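Local coordinates for chitooligosaccharide oxidase (Gibberella zeae, PDB 6Y0R), which oxidises the C1 hydroxyl of chitooligosaccharides to the lactone, using a bicovalently bound FAD and passing the electrons to molecular oxygen to give hydrogen peroxide, at residues A471-A474 with K475-K479; A348-L351 with A352-K355; A415-S419 with D420-L424; G284-A287 with S288-A292. All blocks are in the same frame, centred on the assembly; numbering follows the deposited sequence.

Contact 1: A471-A474 with K475-K479; sequences AVKA and KYDPK
K473 and D477, one helical turn apart, both carry CG opposite the backbone N (chi1 -179° and -174°), and a bend at chi2 of the lysine (84°) turns its chain along the helix toward the aspartate. The two side chains therefore run next to each other in the same direction, and NZ of K473 forms a salt bridge with OD2 of D477 at 2.8 Å. The ammonium meets this oxygen on its anti side, somewhat out of the carboxylate plane, while CE of K473 lies 3.3 Å from the same OD2. The bridge spans the end of helix 466-476: the amide of D477 still donates to O of K473 at 2.7 Å, but D477 is the first residue to leave helical backbone angles, and P478, which has no N-H to offer, follows it. CB of P478 rests 3.4 Å from O of A474. On another side of the helix CG1 of V472 touches CD2 of the Y476 ring at 3.7 Å, and the amide of Y476 donates to O of V472 (3.0 Å). K475, extended, passes CG over one face of this ring; its NZ and the Y476 hydroxyl both engage D204. NZ of K473 also donates to O of N215, and the D477 carboxylate takes the amides of L481 and F482, one on each oxygen. A buried charge pair is thus tied to three backbone groups, an arrangement that would hold the chain as it leaves the helix in the berberine-like region and probably keeps both groups ionised.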
loop_
_atom_site.group_PDB
_atom_site.type_symbol
_atom_site.label_atom_id
_atom_site.label_comp_id
_atom_site.label_asym_id
_atom_site.label_seq_id
_atom_site.Cartn_x
_atom_site.Cartn_y
_atom_site.Cartn_z
ATOM N N ALA A 471 22.862 4.080 0.305
ATOM C CA ALA A 471 23.670 5.213 0.806
ATOM C C ALA A 471 22.888 5.976 1.886
ATOM O O ALA A 471 23.461 6.346 2.944
ATOM C CB ALA A 471 24.080 6.074 -0.344
ATOM N N VAL A 472 21.577 6.184 1.665
ATOM C CA VAL A 472 20.742 6.817 2.708
ATOM C C VAL A 472 20.746 5.942 3.949
ATOM O O VAL A 472 20.808 6.446 5.067
ATOM C CB VAL A 472 19.339 7.140 2.150
ATOM C CG1 VAL A 472 18.479 7.798 3.202
ATOM C CG2 VAL A 472 19.455 8.044 0.930
ATOM N N LYS A 473 20.631 4.634 3.772
ATOM C CA LYS A 473 20.578 3.673 4.874
ATOM C C LYS A 473 21.887 3.735 5.670
ATOM O O LYS A 473 21.827 3.726 6.883
ATOM C CB LYS A 473 20.300 2.298 4.275
ATOM C CG LYS A 473 20.178 1.166 5.266
ATOM C CD LYS A 473 18.799 1.055 5.867
ATOM C CE LYS A 473 18.772 0.080 6.996
ATOM N NZ LYS A 473 17.423 -0.041 7.554
ATOM N N ALA A 474 23.026 3.771 4.991
ATOM C CA ALA A 474 24.348 3.850 5.653
ATOM C C ALA A 474 24.417 5.127 6.507
ATOM O O ALA A 474 25.019 5.084 7.582
ATOM C CB ALA A 474 25.432 3.797 4.599
ATOM N N LYS A 475 23.776 6.218 6.080
ATOM C CA LYS A 475 23.809 7.516 6.803
ATOM C C LYS A 475 22.880 7.484 8.019
ATOM O O LYS A 475 23.262 7.965 9.086
ATOM C CB LYS A 475 23.356 8.643 5.889
ATOM C CG LYS A 475 23.426 10.023 6.516
ATOM C CD LYS A 475 23.155 11.101 5.580
ATOM C CE LYS A 475 23.071 12.413 6.333
ATOM N NZ LYS A 475 22.613 13.469 5.428
ATOM N N TYR A 476 21.651 6.989 7.880
ATOM C CA TYR A 476 20.619 7.102 8.948
ATOM C C TYR A 476 20.464 5.825 9.761
ATOM O O TYR A 476 20.100 5.920 10.923
ATOM C CB TYR A 476 19.296 7.572 8.324
ATOM C CG TYR A 476 19.366 8.985 7.809
ATOM C CD1 TYR A 476 19.369 10.048 8.699
ATOM C CD2 TYR A 476 19.465 9.289 6.464
ATOM C CE1 TYR A 476 19.433 11.352 8.256
ATOM C CE2 TYR A 476 19.486 10.596 5.999
ATOM C CZ TYR A 476 19.529 11.635 6.912
ATOM O OH TYR A 476 19.590 12.946 6.531
ATOM N N ASP A 477 20.715 4.632 9.203
ATOM C CA ASP A 477 20.586 3.393 10.002
ATOM C C ASP A 477 21.766 2.501 9.684
ATOM O O ASP A 477 21.611 1.417 9.147
ATOM C CB ASP A 477 19.275 2.658 9.762
ATOM C CG ASP A 477 18.992 1.447 10.646
ATOM O OD1 ASP A 477 19.576 1.342 11.756
ATOM O OD2 ASP A 477 18.178 0.543 10.215
ATOM N N PRO A 478 23.001 2.941 10.013
ATOM C CA PRO A 478 24.201 2.150 9.707
ATOM C C PRO A 478 24.263 0.773 10.376
ATOM O O PRO A 478 24.875 -0.152 9.815
ATOM C CB PRO A 478 25.349 3.027 10.253
ATOM C CG PRO A 478 24.696 3.959 11.206
ATOM C CD PRO A 478 23.318 4.228 10.631
ATOM N N LYS A 479 23.611 0.600 11.525
ATOM C CA LYS A 479 23.604 -0.670 12.273
ATOM C C LYS A 479 22.474 -1.580 11.770
ATOM O O LYS A 479 22.372 -2.686 12.224
ATOM C CB LYS A 479 23.542 -0.372 13.768
ATOM C CG LYS A 479 24.753 0.391 14.286
ATOM C CD LYS A 479 24.712 0.640 15.760
ATOM C CE LYS A 479 23.737 1.750 16.082
ATOM N NZ LYS A 479 23.759 2.079 17.528
#

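Contact 2: A348-L351 with A352-K355; sequences ALTL and AEFK
The side chains of T350 and E353 slant across one another in a capping box at the start of helix 351-367. OG1 of T350 accepts the amide of E353 at 3.1 Å, and in return OE1 of E353 takes the amide of T350 at 2.8 Å in a nearly straight bond (167° at the hydrogen). That amide reaches OE1 on the anti side, 30° out of the carboxylate plane. The threonine oxygen stands between its own backbone N and carbonyl carbon (chi1 64°), a setting that turns it toward the first turn of the helix, whereas the glutamate chain extends back to the amide of the N-cap residue. CG of E353 packs against OG1 of T350 at 3.3 Å along the way.

L349 crosses both E353 and F354 at about a right angle. Its CB sits over one face of the F354 ring, 4.1 Å from the centroid and displaced toward the rim, a CH-pi contact; CD1 of L349 adds a touch on CE1 of F354 at 3.8 Å. CA of L351 approaches the same ring at its edge. Regular helical bonding then begins, with F354 N donating to O of T350 (3.0 Å) and K355 N to O of L351.

The other carboxylate oxygen of E353, OE2, is held by the hydroxyl of S435, just beyond helix 420-433, and L436 touches both L349 and E353. L349 packs onto L403 and F405 of strand 403-411, while F354 reaches L251 and Q255 of helix 247-260; the cap is thereby wedged between a sheet strand and the neighbouring helix.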
loop_
_atom_site.group_PDB
_atom_site.type_symbol
_atom_site.label_atom_id
_atom_site.label_comp_id
_atom_site.label_asym_id
_atom_site.label_seq_id
_atom_site.Cartn_x
_atom_site.Cartn_y
_atom_site.Cartn_z
ATOM N N ALA A 348 3.335 -1.269 -20.504
ATOM C CA ALA A 348 2.276 -1.697 -21.440
ATOM C C ALA A 348 2.612 -3.070 -22.002
ATOM O O ALA A 348 3.790 -3.307 -22.414
ATOM C CB ALA A 348 2.119 -0.705 -22.557
ATOM N N LEU A 349 1.614 -3.901 -22.155
ATOM C CA LEU A 349 1.745 -5.287 -22.646
ATOM C C LEU A 349 1.265 -5.378 -24.091
ATOM O O LEU A 349 0.418 -4.587 -24.506
ATOM C CB LEU A 349 0.920 -6.192 -21.745
ATOM C CG LEU A 349 1.284 -6.125 -20.255
ATOM C CD1 LEU A 349 0.379 -7.018 -19.460
ATOM C CD2 LEU A 349 2.725 -6.501 -20.027
ATOM N N THR A 350 1.757 -6.369 -24.800
ATOM C CA THR A 350 1.286 -6.634 -26.162
ATOM C C THR A 350 0.022 -7.482 -26.079
ATOM O O THR A 350 -0.190 -8.206 -25.080
ATOM C CB THR A 350 2.378 -7.358 -26.965
ATOM O OG1 THR A 350 2.586 -8.608 -26.333
ATOM C CG2 THR A 350 3.642 -6.531 -26.994
ATOM N N LEU A 351 -0.596 -7.523 -27.084
ATOM C CA LEU A 351 -1.792 -8.396 -27.175
ATOM C C LEU A 351 -1.340 -9.855 -27.059
ATOM O O LEU A 351 -1.981 -10.622 -26.372
ATOM C CB LEU A 351 -2.496 -8.158 -28.515
ATOM C CG LEU A 351 -3.726 -9.009 -28.855
ATOM C CD1 LEU A 351 -4.851 -8.739 -27.846
ATOM C CD2 LEU A 351 -4.232 -8.843 -30.276
ATOM N N ALA A 352 -0.295 -10.284 -27.550
ATOM C CA ALA A 352 0.233 -11.657 -27.365
ATOM C C ALA A 352 0.467 -11.939 -25.875
ATOM O O ALA A 352 0.162 -13.034 -25.405
ATOM C CB ALA A 352 1.498 -11.804 -28.180
ATOM N N GLU A 353 1.015 -10.979 -25.115
ATOM C CA GLU A 353 1.185 -11.131 -23.647
ATOM C C GLU A 353 -0.185 -11.259 -22.974
ATOM O O GLU A 353 -0.356 -12.100 -22.104
ATOM C CB GLU A 353 1.992 -9.957 -23.107
ATOM C CG GLU A 353 3.463 -10.086 -23.472
ATOM C CD GLU A 353 4.344 -8.847 -23.438
ATOM O OE1 GLU A 353 3.833 -7.695 -23.441
ATOM O OE2 GLU A 353 5.591 -9.051 -23.471
ATOM N N PHE A 354 -1.188 -10.479 -23.393
ATOM C CA PHE A 354 -2.524 -10.647 -22.787
ATOM C C PHE A 354 -3.067 -12.038 -23.136
ATOM O O PHE A 354 -3.742 -12.647 -22.305
ATOM C CB PHE A 354 -3.483 -9.536 -23.204
ATOM C CG PHE A 354 -3.279 -8.238 -22.468
ATOM C CD1 PHE A 354 -3.448 -8.193 -21.089
ATOM C CD2 PHE A 354 -2.910 -7.066 -23.126
ATOM C CE1 PHE A 354 -3.296 -7.000 -20.400
ATOM C CE2 PHE A 354 -2.765 -5.871 -22.424
ATOM C CZ PHE A 354 -2.964 -5.837 -21.067
ATOM N N LYS A 355 -2.812 -12.542 -24.351
ATOM C CA LYS A 355 -3.246 -13.919 -24.718
ATOM C C LYS A 355 -2.619 -14.973 -23.796
ATOM O O LYS A 355 -3.360 -15.838 -23.335
ATOM C CB LYS A 355 -2.925 -14.242 -26.181
ATOM C CG LYS A 355 -3.892 -13.615 -27.158
ATOM C CD LYS A 355 -3.646 -14.043 -28.611
ATOM C CE LYS A 355 -4.547 -13.268 -29.552
ATOM N NZ LYS A 355 -4.074 -13.309 -30.957
#

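Contact 3: A415-S419 with D420-L424; sequences AQYPS and DGFNL
The amide of D420 donates to a bound water at 2.8 Å, and the hydroxyl of S419 lies 3.4 Å from the same water O in a weak bond, so one water bridges two successive residues, S419 and D420. Just beyond, the N-H of G421 meets O of P418 at 3.0 Å, arriving well above the carbonyl plane, and F422 N makes a weak bond to O of S419. Swung away from its own backbone N (chi1 -172°), the Y417 side chain lies over this turn. Its OH comes within 3.1 Å of CA of G421, a closeness that a residue lacking a side chain permits, and the hydroxyl is hydrogen-bonded to the carboxylate of D409. CE2 of Y417 stands over one face of the F422 ring, 4.0 Å from CE1 of F422, with the two ring planes inclined at 49°. F422 also meets Y340 edge-to-face. OD1 of D420 rests against CB and CG of P418, each at 3.5 Å. Few strong bonds thus join the two segments: the amide of D420 turns to water and that of G421 to a bent backbone bond, and aromatic packing supplies much of the contact between side chains.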
loop_
_atom_site.group_PDB
_atom_site.type_symbol
_atom_site.label_atom_id
_atom_site.label_comp_id
_atom_site.label_asym_id
_atom_site.label_seq_id
_atom_site.Cartn_x
_atom_site.Cartn_y
_atom_site.Cartn_z
ATOM N N ALA A 415 -8.452 -22.510 8.269
ATOM C CA ALA A 415 -7.706 -23.382 7.335
ATOM C C ALA A 415 -6.224 -23.022 7.401
ATOM O O ALA A 415 -5.897 -21.891 7.827
ATOM C CB ALA A 415 -8.266 -23.264 5.935
ATOM N N GLN A 416 -5.360 -23.966 7.030
ATOM C CA GLN A 416 -3.935 -23.699 6.752
ATOM C C GLN A 416 -3.819 -23.411 5.252
ATOM O O GLN A 416 -4.436 -24.106 4.420
ATOM C CB GLN A 416 -3.032 -24.840 7.218
ATOM C CG GLN A 416 -2.825 -24.813 8.726
ATOM C CD GLN A 416 -1.903 -25.901 9.226
ATOM O OE1 GLN A 416 -1.871 -27.008 8.692
ATOM N NE2 GLN A 416 -1.153 -25.595 10.276
ATOM N N TYR A 417 -3.084 -22.363 4.911
ATOM C CA TYR A 417 -2.826 -21.989 3.506
ATOM C C TYR A 417 -2.026 -23.094 2.814
ATOM O O TYR A 417 -0.942 -23.467 3.238
ATOM C CB TYR A 417 -2.124 -20.628 3.437
ATOM C CG TYR A 417 -2.051 -20.162 2.010
ATOM C CD1 TYR A 417 -3.143 -19.542 1.430
ATOM C CD2 TYR A 417 -0.938 -20.418 1.220
ATOM C CE1 TYR A 417 -3.143 -19.202 0.093
ATOM C CE2 TYR A 417 -0.903 -20.024 -0.106
ATOM C CZ TYR A 417 -2.015 -19.406 -0.669
ATOM O OH TYR A 417 -1.949 -19.068 -1.997
ATOM N N PRO A 418 -2.507 -23.689 1.699
ATOM C CA PRO A 418 -1.766 -24.794 1.080
ATOM C C PRO A 418 -0.628 -24.328 0.164
ATOM O O PRO A 418 -0.777 -23.306 -0.470
ATOM C CB PRO A 418 -2.863 -25.495 0.279
ATOM C CG PRO A 418 -3.794 -24.373 -0.133
ATOM C CD PRO A 418 -3.759 -23.363 1.003
ATOM N N SER A 419 0.468 -25.077 0.076
ATOM C CA SER A 419 1.685 -24.630 -0.651
ATOM C C SER A 419 1.443 -24.596 -2.168
ATOM O O SER A 419 2.143 -23.796 -2.846
ATOM C CB SER A 419 2.909 -25.442 -0.271
ATOM O OG SER A 419 2.611 -26.827 -0.245
ATOM N N ASP A 420 0.466 -25.336 -2.712
ATOM C CA ASP A 420 0.141 -25.231 -4.162
ATOM C C ASP A 420 -0.398 -23.829 -4.475
ATOM O O ASP A 420 -0.279 -23.437 -5.631
ATOM C CB ASP A 420 -0.794 -26.324 -4.701
ATOM C CG ASP A 420 -2.183 -26.392 -4.089
ATOM O OD1 ASP A 420 -2.498 -25.590 -3.201
ATOM O OD2 ASP A 420 -2.933 -27.307 -4.478
ATOM N N GLY A 421 -0.888 -23.093 -3.485
ATOM C CA GLY A 421 -1.310 -21.673 -3.647
ATOM C C GLY A 421 -0.173 -20.764 -4.065
ATOM O O GLY A 421 -0.389 -19.823 -4.912
ATOM N N PHE A 422 1.028 -20.975 -3.523
ATOM C CA PHE A 422 2.226 -20.245 -3.979
ATOM C C PHE A 422 2.421 -20.455 -5.470
ATOM O O PHE A 422 2.790 -19.488 -6.178
ATOM C CB PHE A 422 3.474 -20.684 -3.199
ATOM C CG PHE A 422 3.395 -20.492 -1.707
ATOM C CD1 PHE A 422 2.981 -19.290 -1.156
ATOM C CD2 PHE A 422 3.808 -21.488 -0.823
ATOM C CE1 PHE A 422 2.935 -19.088 0.208
ATOM C CE2 PHE A 422 3.814 -21.265 0.544
ATOM C CZ PHE A 422 3.337 -20.090 1.071
ATOM N N ASN A 423 2.298 -21.708 -5.956
ATOM C CA ASN A 423 2.588 -21.985 -7.383
ATOM C C ASN A 423 1.460 -21.404 -8.255
ATOM O O ASN A 423 1.758 -20.955 -9.363
ATOM C CB ASN A 423 2.795 -23.471 -7.687
ATOM C CG ASN A 423 3.801 -23.664 -8.808
ATOM O OD1 ASN A 423 4.945 -23.215 -8.703
ATOM N ND2 ASN A 423 3.399 -24.324 -9.882
ATOM N N LEU A 424 0.236 -21.385 -7.765
ATOM C CA LEU A 424 -0.905 -20.828 -8.533
ATOM C C LEU A 424 -0.596 -19.346 -8.771
ATOM O O LEU A 424 -0.710 -18.858 -9.928
ATOM C CB LEU A 424 -2.187 -20.946 -7.717
ATOM C CG LEU A 424 -3.394 -20.194 -8.287
ATOM C CD1 LEU A 424 -3.767 -20.730 -9.643
ATOM C CD2 LEU A 424 -4.573 -20.258 -7.334
HETATM O O HOH W 1 -0.436 -27.752 -1.547
#

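Contact 4: G284-A287 with S288-A292; sequences GDEA and SLRKA
The N-terminal turn of helix 286-300 is capped by D285, the last residue before it. One carboxylate oxygen does the work: OD1 of D285 receives the amide of S288 at 3.0 Å, nearly along its C-O axis, and also the S288 hydroxyl at 3.0 Å, which comes from above the carboxylate plane. A chi1 of 66° tucks CG of D285 over its own backbone, flanked by N and C, and swings the carboxylate round to the helix start. Here a negative group faces the amide end of the helix dipole, which would be expected to stabilise its charge.

E286, the next residue, and R290 one turn further on extend side by side. OE2 of E286 is held in the guanidinium plane by two nitrogens, NH2 of R290 at 2.8 Å and NE of R290 at 2.9 Å; the NE bond uses the anti lone pair. The carboxylate plane is turned 32° from that of the guanidinium. NH1 of R290 donates to O of V305, and L289 packs on strands 233-239, 275-283 and 305-310. The pattern is that of an Asp N-cap followed by an i to i+4 Glu-Arg salt bridge on a helix lying against an antiparallel sheet.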
loop_
_atom_site.group_PDB
_atom_site.type_symbol
_atom_site.label_atom_id
_atom_site.label_comp_id
_atom_site.label_asym_id
_atom_site.label_seq_id
_atom_site.Cartn_x
_atom_site.Cartn_y
_atom_site.Cartn_z
ATOM N N GLY A 284 -16.038 14.113 -11.182
ATOM C CA GLY A 284 -17.061 14.767 -12.006
ATOM C C GLY A 284 -18.368 14.008 -11.913
ATOM O O GLY A 284 -18.482 13.059 -11.108
ATOM N N ASP A 285 -19.366 14.434 -12.691
ATOM C CA ASP A 285 -20.723 13.860 -12.570
ATOM C C ASP A 285 -20.972 12.689 -13.523
ATOM O O ASP A 285 -20.131 12.334 -14.370
ATOM C CB ASP A 285 -21.788 14.944 -12.736
ATOM C CG ASP A 285 -21.873 15.580 -14.098
ATOM O OD1 ASP A 285 -21.458 14.969 -15.088
ATOM O OD2 ASP A 285 -22.459 16.679 -14.159
ATOM N N GLU A 286 -22.120 12.066 -13.351
ATOM C CA GLU A 286 -22.423 10.808 -14.058
ATOM C C GLU A 286 -22.464 11.050 -15.565
ATOM O O GLU A 286 -21.918 10.219 -16.344
ATOM C CB GLU A 286 -23.722 10.211 -13.547
ATOM C CG GLU A 286 -24.036 8.916 -14.253
ATOM C CD GLU A 286 -25.151 8.092 -13.632
ATOM O OE1 GLU A 286 -25.661 8.482 -12.564
ATOM O OE2 GLU A 286 -25.460 7.022 -14.181
ATOM N N ALA A 287 -23.138 12.111 -16.014
ATOM C CA ALA A 287 -23.262 12.360 -17.467
ATOM C C ALA A 287 -21.879 12.468 -18.105
ATOM O O ALA A 287 -21.671 11.872 -19.184
ATOM C CB ALA A 287 -24.111 13.593 -17.703
ATOM N N SER A 288 -20.953 13.171 -17.445
ATOM C CA SER A 288 -19.570 13.410 -17.926
ATOM C C SER A 288 -18.816 12.073 -17.942
ATOM O O SER A 288 -18.077 11.825 -18.909
ATOM C CB SER A 288 -18.848 14.427 -17.077
ATOM O OG SER A 288 -19.426 15.716 -17.226
ATOM N N LEU A 289 -19.015 11.256 -16.908
ATOM C CA LEU A 289 -18.365 9.909 -16.837
ATOM C C LEU A 289 -18.847 9.058 -18.017
ATOM O O LEU A 289 -18.022 8.402 -18.705
ATOM C CB LEU A 289 -18.684 9.268 -15.487
ATOM C CG LEU A 289 -18.117 7.873 -15.230
ATOM C CD1 LEU A 289 -19.068 6.800 -15.683
ATOM C CD2 LEU A 289 -16.732 7.705 -15.843
ATOM N N ARG A 290 -20.157 9.022 -18.262
ATOM C CA ARG A 290 -20.707 8.210 -19.366
ATOM C C ARG A 290 -20.132 8.693 -20.695
ATOM O O ARG A 290 -19.773 7.827 -21.511
ATOM C CB ARG A 290 -22.239 8.236 -19.283
ATOM C CG ARG A 290 -22.774 7.416 -18.113
ATOM C CD ARG A 290 -24.277 7.275 -18.128
ATOM N NE ARG A 290 -24.751 6.547 -16.982
ATOM C CZ ARG A 290 -24.796 5.230 -16.882
ATOM N NH1 ARG A 290 -24.399 4.473 -17.884
ATOM N NH2 ARG A 290 -25.278 4.675 -15.787
ATOM N N LYS A 291 -20.011 10.002 -20.908
ATOM C CA LYS A 291 -19.402 10.508 -22.174
ATOM C C LYS A 291 -17.932 10.093 -22.270
ATOM O O LYS A 291 -17.505 9.584 -23.327
ATOM C CB LYS A 291 -19.571 12.018 -22.287
ATOM C CG LYS A 291 -21.011 12.443 -22.519
ATOM C CD LYS A 291 -21.262 13.943 -22.430
ATOM C CE LYS A 291 -22.718 14.244 -22.109
ATOM N NZ LYS A 291 -23.225 15.395 -22.888
ATOM N N ALA A 292 -17.202 10.172 -21.164
ATOM C CA ALA A 292 -15.752 9.847 -21.125
ATOM C C ALA A 292 -15.513 8.362 -21.392
ATOM O O ALA A 292 -14.450 8.028 -21.990
ATOM C CB ALA A 292 -15.168 10.230 -19.793
#

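Following the chain, contact 4 comes first, at the entry to helix 286-300 directly after strand 275-283. Contact 2 follows where strand 338-346 gives way to helix 351-367, and contact 3 where the loop after strand 403-411 enters helix 420-433. All three thus mark strand-to-helix turns of the seven-stranded antiparallel sheet, whereas contact 1 closes the last helix, 466-476, about 10 Å from FAD at the side chain of K473. Each is local and they lie in series, none nesting or crossing. Contacts 2 and 3 have centres about 27 Å apart; contacts 1 and 4, about 49 Å apart, flank the chain's centre on opposite sides.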